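Local coordinates for protein AT-less polyketide synthase (Streptomyces platensis subsp. rosaceus, PDB 4TKT) that probably catalyses the decarboxylative condensation that extends a polyketide chain, as a ketosynthase domain of an AT-less type I synthase from isomigrastatin biosynthesis, at residues P419-L424 with H435-D440; I275-A279 with A304-V310; I301-W305 with A338-F343; G316-G322 with C350-K356. All coordinates share one frame; numbering follows the deposited sequence.

How the contacts relate
The four contacts show how one sheet and its covering helices are knitted together. Five neighbouring strands run in the order 273-282, 432-439, 421-427, 317-319 and 350-353. Contact 1 is the hairpin in the middle, contact 4 the parallel pair beyond it, and contact 2 the seat of helix 294-308 on the first of these strands. Contact 3 joins that helix to helix 328-340, sharing Ala304 and Trp305 with contact 2. Contact 1 is the hub: its centre lies about 9 Å from that of contact 2 and about 11 Å from that of contact 4. Contact 4 leads toward the probable active site, through His321, which meets His361.

Contact 1. Residues P419-L424 with H435-D440; sequences PRLGGL and HVVVED
With chi1 at 53°, Asp440 holds its carboxylate between its own backbone N and carbonyl carbon, facing Arg420, whose chain bends at chi3 (-95°) to bring NE to the acid. The resulting salt bridge is long, 3.4 Å from Arg420 NE to Asp440 OD2, and as a hydrogen bond it is weak. Guanidinium and carboxylate planes stand 62° apart, so the two groups do not pair flat. OD1 of Asp440 instead reaches the backbone, 2.8 Å from Arg420 N, although the N-H points well off the oxygen, which makes this bond weak too. Arg414 gives OD2 a further salt bridge. At this same end Pro419 and Glu439 lie alongside each other, pointing the same way, with Glu439 OE1 3.5 Å from Pro419 CB.

Beyond it the segments form an antiparallel beta hairpin. Gly422 pairs with Val438 and Leu424 with Val436 as hydrogen-bonded pairs, the straight bond from Gly422 N to Val438 O measuring 2.8 Å. Leu421 lays CD1 against Glu439 CB at 3.7 Å. At the other end the His435 ring folds over its neighbour strand: Leu424 O sits 3.2 Å above one ring face, toward the rim, and NE2 comes 3.7 Å from the CA of Gly423, which has no side chain to hinder it. ND1 is satisfied by Ser425 OG.

Two helices cover the hairpin. Val437 and His435 face helix 294-308, while Leu424 and Val438 pack on helix 366-380. At the hairpin's two edges, strand 273-282 bonds to His435 and Val437, and strand 317-319 to Gly423.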
loop_
_atom_site.group_PDB
_atom_site.type_symbol
_atom_site.label_atom_id
_atom_site.label_comp_id
_atom_site.label_asym_id
_atom_site.label_seq_id
_atom_site.Cartn_x
_atom_site.Cartn_y
_atom_site.Cartn_z
ATOM N N PRO A 419 -13.405 -4.858 -19.017
ATOM C CA PRO A 419 -12.371 -4.607 -18.008
ATOM C C PRO A 419 -11.301 -5.687 -18.002
ATOM O O PRO A 419 -11.618 -6.860 -18.207
ATOM C CB PRO A 419 -13.151 -4.618 -16.688
ATOM C CG PRO A 419 -14.560 -4.335 -17.069
ATOM C CD PRO A 419 -14.745 -4.963 -18.415
ATOM N N ARG A 420 -10.050 -5.293 -17.792
ATOM C CA ARG A 420 -8.979 -6.260 -17.594
ATOM C C ARG A 420 -9.229 -7.000 -16.285
ATOM O O ARG A 420 -9.616 -6.391 -15.291
ATOM C CB ARG A 420 -7.612 -5.570 -17.590
ATOM C CG ARG A 420 -7.075 -5.262 -18.980
ATOM C CD ARG A 420 -5.738 -4.540 -18.921
ATOM N NE ARG A 420 -5.895 -3.091 -19.012
ATOM C CZ ARG A 420 -5.660 -2.382 -20.113
ATOM N NH1 ARG A 420 -5.830 -1.067 -20.106
ATOM N NH2 ARG A 420 -5.251 -2.986 -21.219
ATOM N N LEU A 421 -9.023 -8.312 -16.293
ATOM C CA LEU A 421 -9.371 -9.145 -15.148
ATOM C C LEU A 421 -8.143 -9.839 -14.567
ATOM O O LEU A 421 -7.346 -10.426 -15.299
ATOM C CB LEU A 421 -10.421 -10.179 -15.555
ATOM C CG LEU A 421 -11.191 -10.883 -14.440
ATOM C CD1 LEU A 421 -11.892 -9.872 -13.553
ATOM C CD2 LEU A 421 -12.193 -11.858 -15.036
ATOM N N GLY A 422 -7.993 -9.769 -13.249
ATOM C CA GLY A 422 -6.831 -10.338 -12.595
ATOM C C GLY A 422 -7.149 -11.130 -11.342
ATOM O O GLY A 422 -8.202 -10.955 -10.728
ATOM N N GLY A 423 -6.225 -12.009 -10.965
ATOM C CA GLY A 423 -6.360 -12.809 -9.762
ATOM C C GLY A 423 -5.131 -12.701 -8.880
ATOM O O GLY A 423 -4.012 -12.543 -9.371
ATOM N N LEU A 424 -5.336 -12.791 -7.572
ATOM C CA LEU A 424 -4.252 -12.603 -6.615
ATOM C C LEU A 424 -4.329 -13.628 -5.491
ATOM O O LEU A 424 -5.347 -13.732 -4.807
ATOM C CB LEU A 424 -4.300 -11.184 -6.047
ATOM C CG LEU A 424 -3.414 -10.844 -4.850
ATOM C CD1 LEU A 424 -1.942 -10.906 -5.221
ATOM C CD2 LEU A 424 -3.775 -9.469 -4.313
ATOM N N HIS A 435 -7.664 -15.751 -1.834
ATOM C CA HIS A 435 -7.613 -15.332 -3.226
ATOM C C HIS A 435 -8.531 -14.136 -3.440
ATOM O O HIS A 435 -9.646 -14.095 -2.921
ATOM C CB HIS A 435 -8.002 -16.476 -4.161
ATOM C CG HIS A 435 -7.705 -16.205 -5.603
ATOM N ND1 HIS A 435 -6.474 -16.456 -6.170
ATOM C CD2 HIS A 435 -8.478 -15.698 -6.593
ATOM C CE1 HIS A 435 -6.502 -16.121 -7.446
ATOM N NE2 HIS A 435 -7.706 -15.657 -7.729
ATOM N N VAL A 436 -8.048 -13.157 -4.198
ATOM C CA VAL A 436 -8.809 -11.944 -4.464
ATOM C C VAL A 436 -8.925 -11.717 -5.967
ATOM O O VAL A 436 -7.955 -11.892 -6.703
ATOM C CB VAL A 436 -8.156 -10.718 -3.794
ATOM C CG1 VAL A 436 -8.876 -9.443 -4.183
ATOM C CG2 VAL A 436 -8.160 -10.881 -2.287
ATOM N N VAL A 437 -10.120 -11.344 -6.415
ATOM C CA VAL A 437 -10.379 -11.115 -7.832
ATOM C C VAL A 437 -10.619 -9.638 -8.119
ATOM O O VAL A 437 -11.562 -9.045 -7.594
ATOM C CB VAL A 437 -11.599 -11.915 -8.314
ATOM C CG1 VAL A 437 -11.834 -11.679 -9.796
ATOM C CG2 VAL A 437 -11.410 -13.392 -8.022
ATOM N N VAL A 438 -9.769 -9.045 -8.954
ATOM C CA VAL A 438 -9.890 -7.624 -9.264
ATOM C C VAL A 438 -10.007 -7.351 -10.764
ATOM O O VAL A 438 -9.474 -8.087 -11.594
ATOM C CB VAL A 438 -8.692 -6.812 -8.707
ATOM C CG1 VAL A 438 -8.536 -7.043 -7.215
ATOM C CG2 VAL A 438 -7.409 -7.169 -9.431
ATOM N N GLU A 439 -10.726 -6.288 -11.094
ATOM C CA GLU A 439 -10.794 -5.781 -12.456
ATOM C C GLU A 439 -10.631 -4.266 -12.422
ATOM O O GLU A 439 -10.955 -3.632 -11.417
ATOM C CB GLU A 439 -12.117 -6.165 -13.120
ATOM C CG GLU A 439 -13.341 -5.582 -12.431
ATOM C CD GLU A 439 -14.625 -5.830 -13.200
ATOM O OE1 GLU A 439 -14.599 -6.612 -14.175
ATOM O OE2 GLU A 439 -15.663 -5.241 -12.829
ATOM N N ASP A 440 -10.126 -3.678 -13.502
ATOM C CA ASP A 440 -10.020 -2.224 -13.543
ATOM C C ASP A 440 -11.384 -1.606 -13.835
ATOM O O ASP A 440 -12.369 -2.316 -14.043
ATOM C CB ASP A 440 -8.982 -1.762 -14.573
ATOM C CG ASP A 440 -9.210 -2.351 -15.946
ATOM O OD1 ASP A 440 -10.222 -3.056 -16.144
ATOM O OD2 ASP A 440 -8.369 -2.097 -16.836
#

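Contact 2. Residues I275-A279 with A304-V310; sequences IRGTA and AWRRAGV
Ala304 opens the contact by resting its methyl on Ala279, CB to CB at 3.7 Å, as helix 294-308 descends over strand 273-282. The axes of the two short segments come within 6.0 Å at an angle of 144°. One turn later Arg307 reaches back along the strand. Its CG is anti to the backbone N (chi1 -178°), and bends at chi2 and chi3 then bring NE almost straight in front of the Thr278 carbonyl. NE donates to Thr278 O over 3.2 Å, with the acceptor 25° out of the guanidinium plane; a second, weak bond comes from NH2 to the same oxygen.

Ala308 marks the tightest point. Its CA lies 4.1 Å from that of Gly277, whose lack of a side chain lets the helix backbone come this near, and its CB touches Arg276 CB at 3.5 Å. Arg276 and Gly277 together face Val437 of the next strand, forming a classic beta bulge. Gly309 then leaves the helix with positive phi, its carbonyl carbon near the plane and edge of the Arg276 guanidinium. Val310, next in the chain, slides past Arg276 so that CG1 is 3.8 Å from NE.

The Arg276 guanidinium thus sits at the C-terminal end of the helix, where NH2 gives Ala308 O a weak bond of 2.9 Å. NH1 also makes a long, weak ion pair with Glu439 of the neighbouring strand. Positive charge there probably interacts favourably with the helix dipole. Each segment thus lends an arginine to a carbonyl of the other, mostly through weak bonds.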
loop_
_atom_site.group_PDB
_atom_site.type_symbol
_atom_site.label_atom_id
_atom_site.label_comp_id
_atom_site.label_asym_id
_atom_site.label_seq_id
_atom_site.Cartn_x
_atom_site.Cartn_y
_atom_site.Cartn_z
ATOM N N ILE A 275 -12.604 -4.647 -6.638
ATOM C CA ILE A 275 -12.562 -6.000 -6.099
ATOM C C ILE A 275 -13.888 -6.696 -6.376
ATOM O O ILE A 275 -14.933 -6.274 -5.884
ATOM C CB ILE A 275 -12.274 -6.000 -4.589
ATOM C CG1 ILE A 275 -10.912 -5.360 -4.314
ATOM C CG2 ILE A 275 -12.321 -7.416 -4.037
ATOM C CD1 ILE A 275 -10.571 -5.253 -2.846
ATOM N N ARG A 276 -13.844 -7.756 -7.176
ATOM C CA ARG A 276 -15.053 -8.465 -7.575
ATOM C C ARG A 276 -15.422 -9.555 -6.577
ATOM O O ARG A 276 -16.602 -9.821 -6.344
ATOM C CB ARG A 276 -14.878 -9.073 -8.968
ATOM C CG ARG A 276 -14.793 -8.059 -10.096
ATOM C CD ARG A 276 -16.161 -7.763 -10.694
ATOM N NE ARG A 276 -16.790 -8.960 -11.252
ATOM C CZ ARG A 276 -17.776 -8.939 -12.146
ATOM N NH1 ARG A 276 -18.244 -7.784 -12.599
ATOM N NH2 ARG A 276 -18.288 -10.075 -12.596
ATOM N N GLY A 277 -14.409 -10.184 -5.987
ATOM C CA GLY A 277 -14.635 -11.261 -5.042
ATOM C C GLY A 277 -13.412 -11.636 -4.225
ATOM O O GLY A 277 -12.274 -11.477 -4.668
ATOM N N THR A 278 -13.655 -12.124 -3.015
ATOM C CA THR A 278 -12.590 -12.619 -2.152
ATOM C C THR A 278 -13.002 -13.947 -1.539
ATOM O O THR A 278 -14.189 -14.251 -1.440
ATOM C CB THR A 278 -12.253 -11.630 -1.022
ATOM O OG1 THR A 278 -13.382 -11.498 -0.149
ATOM C CG2 THR A 278 -11.885 -10.266 -1.585
ATOM N N ALA A 279 -12.019 -14.738 -1.125
ATOM C CA ALA A 279 -12.305 -16.009 -0.477
ATOM C C ALA A 279 -11.183 -16.397 0.471
ATOM O O ALA A 279 -10.027 -16.037 0.261
ATOM C CB ALA A 279 -12.527 -17.095 -1.509
ATOM N N ALA A 304 -13.641 -17.682 -4.749
ATOM C CA ALA A 304 -13.513 -16.259 -5.028
ATOM C C ALA A 304 -14.075 -15.947 -6.408
ATOM O O ALA A 304 -14.758 -14.941 -6.597
ATOM C CB ALA A 304 -12.059 -15.821 -4.929
ATOM N N TRP A 305 -13.789 -16.823 -7.365
ATOM C CA TRP A 305 -14.304 -16.679 -8.721
ATOM C C TRP A 305 -15.830 -16.696 -8.750
ATOM O O TRP A 305 -16.450 -15.862 -9.410
ATOM C CB TRP A 305 -13.751 -17.788 -9.618
ATOM C CG TRP A 305 -12.304 -17.615 -9.969
ATOM C CD1 TRP A 305 -11.518 -16.534 -9.697
ATOM C CD2 TRP A 305 -11.470 -18.555 -10.659
ATOM N NE1 TRP A 305 -10.246 -16.741 -10.176
ATOM C CE2 TRP A 305 -10.191 -17.974 -10.771
ATOM C CE3 TRP A 305 -11.679 -19.831 -11.194
ATOM C CZ2 TRP A 305 -9.127 -18.624 -11.396
ATOM C CZ3 TRP A 305 -10.621 -20.475 -11.811
ATOM C CH2 TRP A 305 -9.361 -19.871 -11.907
ATOM N N ARG A 306 -16.430 -17.638 -8.029
ATOM C CA ARG A 306 -17.886 -17.757 -7.989
ATOM C C ARG A 306 -18.512 -16.515 -7.365
ATOM O O ARG A 306 -19.507 -15.995 -7.862
ATOM C CB ARG A 306 -18.307 -19.009 -7.214
ATOM N N ARG A 307 -17.915 -16.043 -6.278
ATOM C CA ARG A 307 -18.396 -14.849 -5.595
ATOM C C ARG A 307 -18.224 -13.612 -6.472
ATOM O O ARG A 307 -19.004 -12.662 -6.386
ATOM C CB ARG A 307 -17.659 -14.671 -4.269
ATOM C CG ARG A 307 -18.111 -13.481 -3.441
ATOM C CD ARG A 307 -18.380 -13.904 -2.009
ATOM N NE ARG A 307 -17.317 -14.765 -1.495
ATOM C CZ ARG A 307 -17.451 -15.573 -0.449
ATOM N NH1 ARG A 307 -18.608 -15.638 0.195
ATOM N NH2 ARG A 307 -16.430 -16.322 -0.052
ATOM N N ALA A 308 -17.201 -13.635 -7.320
ATOM C CA ALA A 308 -16.910 -12.522 -8.215
ATOM C C ALA A 308 -17.817 -12.544 -9.439
ATOM O O ALA A 308 -18.043 -11.513 -10.073
ATOM C CB ALA A 308 -15.453 -12.554 -8.640
ATOM N N GLY A 309 -18.329 -13.724 -9.769
ATOM C CA GLY A 309 -19.200 -13.882 -10.918
ATOM C C GLY A 309 -18.466 -13.698 -12.233
ATOM O O GLY A 309 -19.037 -13.219 -13.212
ATOM N N VAL A 310 -17.195 -14.084 -12.255
ATOM C CA VAL A 310 -16.369 -13.922 -13.444
ATOM C C VAL A 310 -16.241 -15.226 -14.222
ATOM O O VAL A 310 -16.528 -16.303 -13.701
ATOM C CB VAL A 310 -14.955 -13.418 -13.082
ATOM C CG1 VAL A 310 -15.038 -12.126 -12.288
ATOM C CG2 VAL A 310 -14.202 -14.475 -12.296
#

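Contact 3. Residues I301-W305 with A338-F343; sequences IRSAW and AAFAEF
Trp305 drives its six-membered ring edge-first into the face of Phe340, joining helix 294-308 to helix 328-340 within the thiolase-like fold of the ketosynthase. That second helix connects a beta-alpha-beta unit, so the contact ties the crossover to a neighbouring helix on the face of the sheet where His435 and Val437 lie.

Aromatic interactions dominate. The Trp305-Phe340 pair is edge-to-face, with centroids 4.6 Å apart and planes at 66°, and Trp305 CH2 stands 3.3 Å above the centre of the Phe340 ring. Phe343, just past the helix, meets the other part of the same ring edge, its CE2 3.8 Å from Trp305 CE3; this second pair is oblique. With CG anti to the carbonyl carbon (chi1 -73°) the Trp305 indole lies back over Ile301, whose CG2 sits over one ring face, and its edge is turned to the second helix. Pro312 touches all three aromatic residues of the cluster, and His435 meets Trp305 from the sheet.

Aliphatic contacts fill in beside the rings. Ala339 offers its methyl to Ile301 CG2 at 3.7 Å and also to Trp305 CZ3. The small residue probably helps the chains come near here, Arg302 CA and Ala339 CA being 5.8 Å apart.

Polar groups meet mainly by their carbon atoms. Arg302 lies across the chain of Glu342, its NE 3.5 Å from Glu342 CG, while NH2 and Glu342 OE2 stay 5.2 Å apart. Ala338 O lies in plane at the edge of the Arg302 guanidinium, merely approaching NH2 at 3.6 Å.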
loop_
_atom_site.group_PDB
_atom_site.type_symbol
_atom_site.label_atom_id
_atom_site.label_comp_id
_atom_site.label_asym_id
_atom_site.label_seq_id
_atom_site.Cartn_x
_atom_site.Cartn_y
_atom_site.Cartn_z
ATOM N N ILE A 301 -9.677 -20.490 -4.615
ATOM C CA ILE A 301 -9.614 -19.747 -5.866
ATOM C C ILE A 301 -10.948 -19.816 -6.608
ATOM O O ILE A 301 -11.431 -18.808 -7.124
ATOM C CB ILE A 301 -8.477 -20.272 -6.761
ATOM C CG1 ILE A 301 -7.124 -19.902 -6.154
ATOM C CG2 ILE A 301 -8.582 -19.696 -8.158
ATOM C CD1 ILE A 301 -5.962 -20.659 -6.747
ATOM N N ARG A 302 -11.550 -21.002 -6.648
ATOM C CA ARG A 302 -12.864 -21.162 -7.261
ATOM C C ARG A 302 -13.940 -20.406 -6.490
ATOM O O ARG A 302 -14.846 -19.823 -7.086
ATOM C CB ARG A 302 -13.251 -22.639 -7.355
ATOM C CG ARG A 302 -12.443 -23.457 -8.346
ATOM C CD ARG A 302 -13.082 -24.823 -8.550
ATOM N NE ARG A 302 -12.093 -25.896 -8.593
ATOM C CZ ARG A 302 -11.823 -26.704 -7.573
ATOM N NH1 ARG A 302 -12.473 -26.570 -6.424
ATOM N NH2 ARG A 302 -10.908 -27.652 -7.702
ATOM N N SER A 303 -13.845 -20.425 -5.163
ATOM C CA SER A 303 -14.823 -19.749 -4.316
ATOM C C SER A 303 -14.830 -18.251 -4.577
ATOM O O SER A 303 -15.890 -17.624 -4.622
ATOM C CB SER A 303 -14.538 -20.017 -2.840
ATOM O OG SER A 303 -14.570 -21.405 -2.567
ATOM N N ALA A 304 -13.641 -17.682 -4.749
ATOM C CA ALA A 304 -13.513 -16.259 -5.028
ATOM C C ALA A 304 -14.075 -15.947 -6.408
ATOM O O ALA A 304 -14.758 -14.941 -6.597
ATOM C CB ALA A 304 -12.059 -15.821 -4.929
ATOM N N TRP A 305 -13.789 -16.823 -7.365
ATOM C CA TRP A 305 -14.304 -16.679 -8.721
ATOM C C TRP A 305 -15.830 -16.696 -8.750
ATOM O O TRP A 305 -16.450 -15.862 -9.410
ATOM C CB TRP A 305 -13.751 -17.788 -9.618
ATOM C CG TRP A 305 -12.304 -17.615 -9.969
ATOM C CD1 TRP A 305 -11.518 -16.534 -9.697
ATOM C CD2 TRP A 305 -11.470 -18.555 -10.659
ATOM N NE1 TRP A 305 -10.246 -16.741 -10.176
ATOM C CE2 TRP A 305 -10.191 -17.974 -10.771
ATOM C CE3 TRP A 305 -11.679 -19.831 -11.194
ATOM C CZ2 TRP A 305 -9.127 -18.624 -11.396
ATOM C CZ3 TRP A 305 -10.621 -20.475 -11.811
ATOM C CH2 TRP A 305 -9.361 -19.871 -11.907
ATOM N N ALA A 338 -6.134 -27.012 -11.232
ATOM C CA ALA A 338 -7.375 -27.629 -10.781
ATOM C C ALA A 338 -8.509 -26.610 -10.749
ATOM O O ALA A 338 -9.666 -26.946 -11.002
ATOM C CB ALA A 338 -7.186 -28.258 -9.411
ATOM N N ALA A 339 -8.169 -25.364 -10.437
ATOM C CA ALA A 339 -9.153 -24.289 -10.403
ATOM C C ALA A 339 -9.714 -24.009 -11.794
ATOM O O ALA A 339 -10.929 -24.013 -11.997
ATOM C CB ALA A 339 -8.541 -23.031 -9.818
ATOM N N PHE A 340 -8.822 -23.771 -12.749
ATOM C CA PHE A 340 -9.221 -23.445 -14.112
ATOM C C PHE A 340 -9.898 -24.615 -14.826
ATOM O O PHE A 340 -10.749 -24.410 -15.692
ATOM C CB PHE A 340 -8.009 -22.984 -14.924
ATOM C CG PHE A 340 -7.640 -21.543 -14.707
ATOM C CD1 PHE A 340 -8.269 -20.540 -15.425
ATOM C CD2 PHE A 340 -6.658 -21.193 -13.797
ATOM C CE1 PHE A 340 -7.931 -19.216 -15.233
ATOM C CE2 PHE A 340 -6.315 -19.869 -13.599
ATOM C CZ PHE A 340 -6.952 -18.879 -14.320
ATOM N N ALA A 341 -9.521 -25.836 -14.461
ATOM C CA ALA A 341 -10.006 -27.030 -15.154
ATOM C C ALA A 341 -11.507 -27.241 -14.981
ATOM O O ALA A 341 -12.128 -27.971 -15.751
ATOM C CB ALA A 341 -9.253 -28.259 -14.678
ATOM N N GLU A 342 -12.087 -26.602 -13.971
ATOM C CA GLU A 342 -13.516 -26.731 -13.714
ATOM C C GLU A 342 -14.345 -25.813 -14.605
ATOM O O GLU A 342 -15.572 -25.793 -14.511
ATOM C CB GLU A 342 -13.825 -26.437 -12.243
ATOM C CG GLU A 342 -13.477 -27.575 -11.299
ATOM C CD GLU A 342 -14.248 -28.845 -11.609
ATOM O OE1 GLU A 342 -15.419 -28.746 -12.035
ATOM O OE2 GLU A 342 -13.680 -29.944 -11.431
ATOM N N PHE A 343 -13.676 -25.061 -15.473
ATOM C CA PHE A 343 -14.365 -24.079 -16.303
ATOM C C PHE A 343 -13.944 -24.136 -17.767
ATOM O O PHE A 343 -14.789 -24.080 -18.660
ATOM C CB PHE A 343 -14.132 -22.675 -15.751
ATOM C CG PHE A 343 -14.658 -22.477 -14.359
ATOM C CD1 PHE A 343 -15.985 -22.141 -14.148
ATOM C CD2 PHE A 343 -13.825 -22.627 -13.261
ATOM C CE1 PHE A 343 -16.473 -21.958 -12.866
ATOM C CE2 PHE A 343 -14.307 -22.444 -11.976
ATOM C CZ PHE A 343 -15.633 -22.111 -11.779
#

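Contact 4. Residues G316-G322 with C350-K356; sequences GCIEAHG and CAIGSAK
Lys356 and Ser354 converge on the carbonyl oxygen of His321 from different directions. NZ of Lys356 lies in the carbonyl plane, on a lone pair, 2.7 Å from His321 O. OG of Ser354 donates to that same oxygen over 3.2 Å but from well above the plane, 57° out of it. The lysine chain runs extended to CE and turns only at chi4 (65°), which folds NZ onto its acceptor. Ser354 OG has a second role: it accepts from Lys356 N, a capping bond at the start of helix 356-359.

Glu319 reaches across to the backbone of residues 350-356. Its chain bends at chi2, and OE2 takes the N-H of Ala355 at 2.7 Å through the syn lone pair, while OE1 forms a salt bridge with Lys373.

These side chains stand at the C-terminal ends of strands 317-319 and 350-353, two parallel neighbours joined by the beta-alpha-beta crossover through helix 328-340. His321 belongs to the EAHG sequence that in ketosynthases supplies an active-site histidine, and its ring meets that of His361. Glu332 of the crossover helix accepts from the N-H groups of His321 and Gly322, which probably steadies the turn.

Back along the strands, backbone bonds pass from Ala351 N to Gly316 O and from Ile318 N to Ala351 O, the latter at 2.8 Å. On one face Ile318 CG1 leans on Cys350 SG at 3.6 Å, and Ile352 CG1 packs 4.1 Å from Ala320 CB. Phe403 of the next strand touches Ile318, Cys350 and Ile352.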
loop_
_atom_site.group_PDB
_atom_site.type_symbol
_atom_site.label_atom_id
_atom_site.label_comp_id
_atom_site.label_asym_id
_atom_site.label_seq_id
_atom_site.Cartn_x
_atom_site.Cartn_y
_atom_site.Cartn_z
ATOM N N GLY A 316 -6.750 -12.355 -17.241
ATOM C CA GLY A 316 -5.606 -11.963 -18.041
ATOM C C GLY A 316 -4.282 -12.167 -17.336
ATOM O O GLY A 316 -3.255 -12.381 -17.978
ATOM N N CYS A 317 -4.305 -12.106 -16.009
ATOM C CA CYS A 317 -3.078 -12.204 -15.231
ATOM C C CYS A 317 -3.331 -12.750 -13.831
ATOM O O CYS A 317 -4.314 -12.396 -13.181
ATOM C CB CYS A 317 -2.402 -10.833 -15.144
ATOM S SG CYS A 317 -0.948 -10.766 -14.073
ATOM N N ILE A 318 -2.437 -13.622 -13.378
ATOM C CA ILE A 318 -2.466 -14.122 -12.011
ATOM C C ILE A 318 -1.197 -13.709 -11.276
ATOM O O ILE A 318 -0.092 -14.071 -11.682
ATOM C CB ILE A 318 -2.593 -15.656 -11.959
ATOM C CG1 ILE A 318 -3.967 -16.106 -12.458
ATOM C CG2 ILE A 318 -2.363 -16.155 -10.543
ATOM C CD1 ILE A 318 -5.099 -15.785 -11.511
ATOM N N GLU A 319 -1.356 -12.941 -10.204
ATOM C CA GLU A 319 -0.235 -12.626 -9.327
ATOM C C GLU A 319 -0.137 -13.699 -8.248
ATOM O O GLU A 319 -0.887 -13.688 -7.270
ATOM C CB GLU A 319 -0.393 -11.233 -8.712
ATOM C CG GLU A 319 0.653 -10.878 -7.661
ATOM C CD GLU A 319 2.064 -10.829 -8.211
ATOM O OE1 GLU A 319 2.225 -10.723 -9.445
ATOM O OE2 GLU A 319 3.017 -10.895 -7.405
ATOM N N ALA A 320 0.789 -14.632 -8.442
ATOM C CA ALA A 320 0.869 -15.829 -7.611
ATOM C C ALA A 320 1.617 -15.608 -6.298
ATOM O O ALA A 320 2.318 -14.612 -6.121
ATOM C CB ALA A 320 1.524 -16.957 -8.397
ATOM N N HIS A 321 1.444 -16.553 -5.381
ATOM C CA HIS A 321 2.206 -16.588 -4.142
ATOM C C HIS A 321 3.692 -16.671 -4.479
ATOM O O HIS A 321 4.468 -15.787 -4.119
ATOM C CB HIS A 321 1.766 -17.777 -3.284
ATOM C CG HIS A 321 2.250 -17.723 -1.869
ATOM N ND1 HIS A 321 2.096 -16.610 -1.071
ATOM C CD2 HIS A 321 2.868 -18.653 -1.103
ATOM C CE1 HIS A 321 2.608 -16.853 0.122
ATOM N NE2 HIS A 321 3.082 -18.086 0.130
ATOM N N GLY A 322 4.063 -17.739 -5.183
ATOM C CA GLY A 322 5.390 -17.903 -5.758
ATOM C C GLY A 322 6.573 -17.621 -4.855
ATOM O O GLY A 322 7.379 -16.740 -5.142
ATOM N N CYS A 350 -3.274 -17.079 -19.959
ATOM C CA CYS A 350 -3.149 -16.241 -18.774
ATOM C C CYS A 350 -1.686 -16.012 -18.408
ATOM O O CYS A 350 -0.869 -16.925 -18.493
ATOM C CB CYS A 350 -3.896 -16.882 -17.601
ATOM S SG CYS A 350 -3.935 -15.907 -16.086
ATOM N N ALA A 351 -1.358 -14.789 -18.008
ATOM C CA ALA A 351 -0.005 -14.475 -17.573
ATOM C C ALA A 351 0.147 -14.808 -16.097
ATOM O O ALA A 351 -0.828 -14.779 -15.345
ATOM C CB ALA A 351 0.317 -13.014 -17.827
ATOM N N ILE A 352 1.367 -15.132 -15.686
ATOM C CA ILE A 352 1.625 -15.456 -14.289
ATOM C C ILE A 352 3.033 -15.020 -13.881
ATOM O O ILE A 352 3.963 -15.035 -14.688
ATOM C CB ILE A 352 1.425 -16.971 -14.020
ATOM C CG1 ILE A 352 1.352 -17.254 -12.516
ATOM C CG2 ILE A 352 2.504 -17.805 -14.705
ATOM C CD1 ILE A 352 0.973 -18.681 -12.183
ATOM N N GLY A 353 3.169 -14.607 -12.625
ATOM C CA GLY A 353 4.440 -14.155 -12.089
ATOM C C GLY A 353 4.278 -13.761 -10.635
ATOM O O GLY A 353 3.166 -13.786 -10.107
ATOM N N SER A 354 5.379 -13.401 -9.983
ATOM C CA SER A 354 5.327 -13.000 -8.580
ATOM C C SER A 354 6.252 -11.827 -8.277
ATOM O O SER A 354 7.403 -11.800 -8.712
ATOM C CB SER A 354 5.684 -14.176 -7.670
ATOM O OG SER A 354 5.617 -13.793 -6.306
ATOM N N ALA A 355 5.741 -10.865 -7.514
ATOM C CA ALA A 355 6.534 -9.720 -7.090
ATOM C C ALA A 355 7.631 -10.147 -6.123
ATOM O O ALA A 355 8.613 -9.431 -5.935
ATOM C CB ALA A 355 5.646 -8.666 -6.450
ATOM N N LYS A 356 7.462 -11.318 -5.515
ATOM C CA LYS A 356 8.446 -11.840 -4.572
ATOM C C LYS A 356 9.801 -12.057 -5.239
ATOM O O LYS A 356 10.839 -12.043 -4.578
ATOM C CB LYS A 356 7.951 -13.145 -3.947
ATOM C CG LYS A 356 6.707 -12.977 -3.093
ATOM C CD LYS A 356 6.463 -14.195 -2.221
ATOM C CE LYS A 356 5.206 -14.023 -1.380
ATOM N NZ LYS A 356 3.977 -13.946 -2.212
#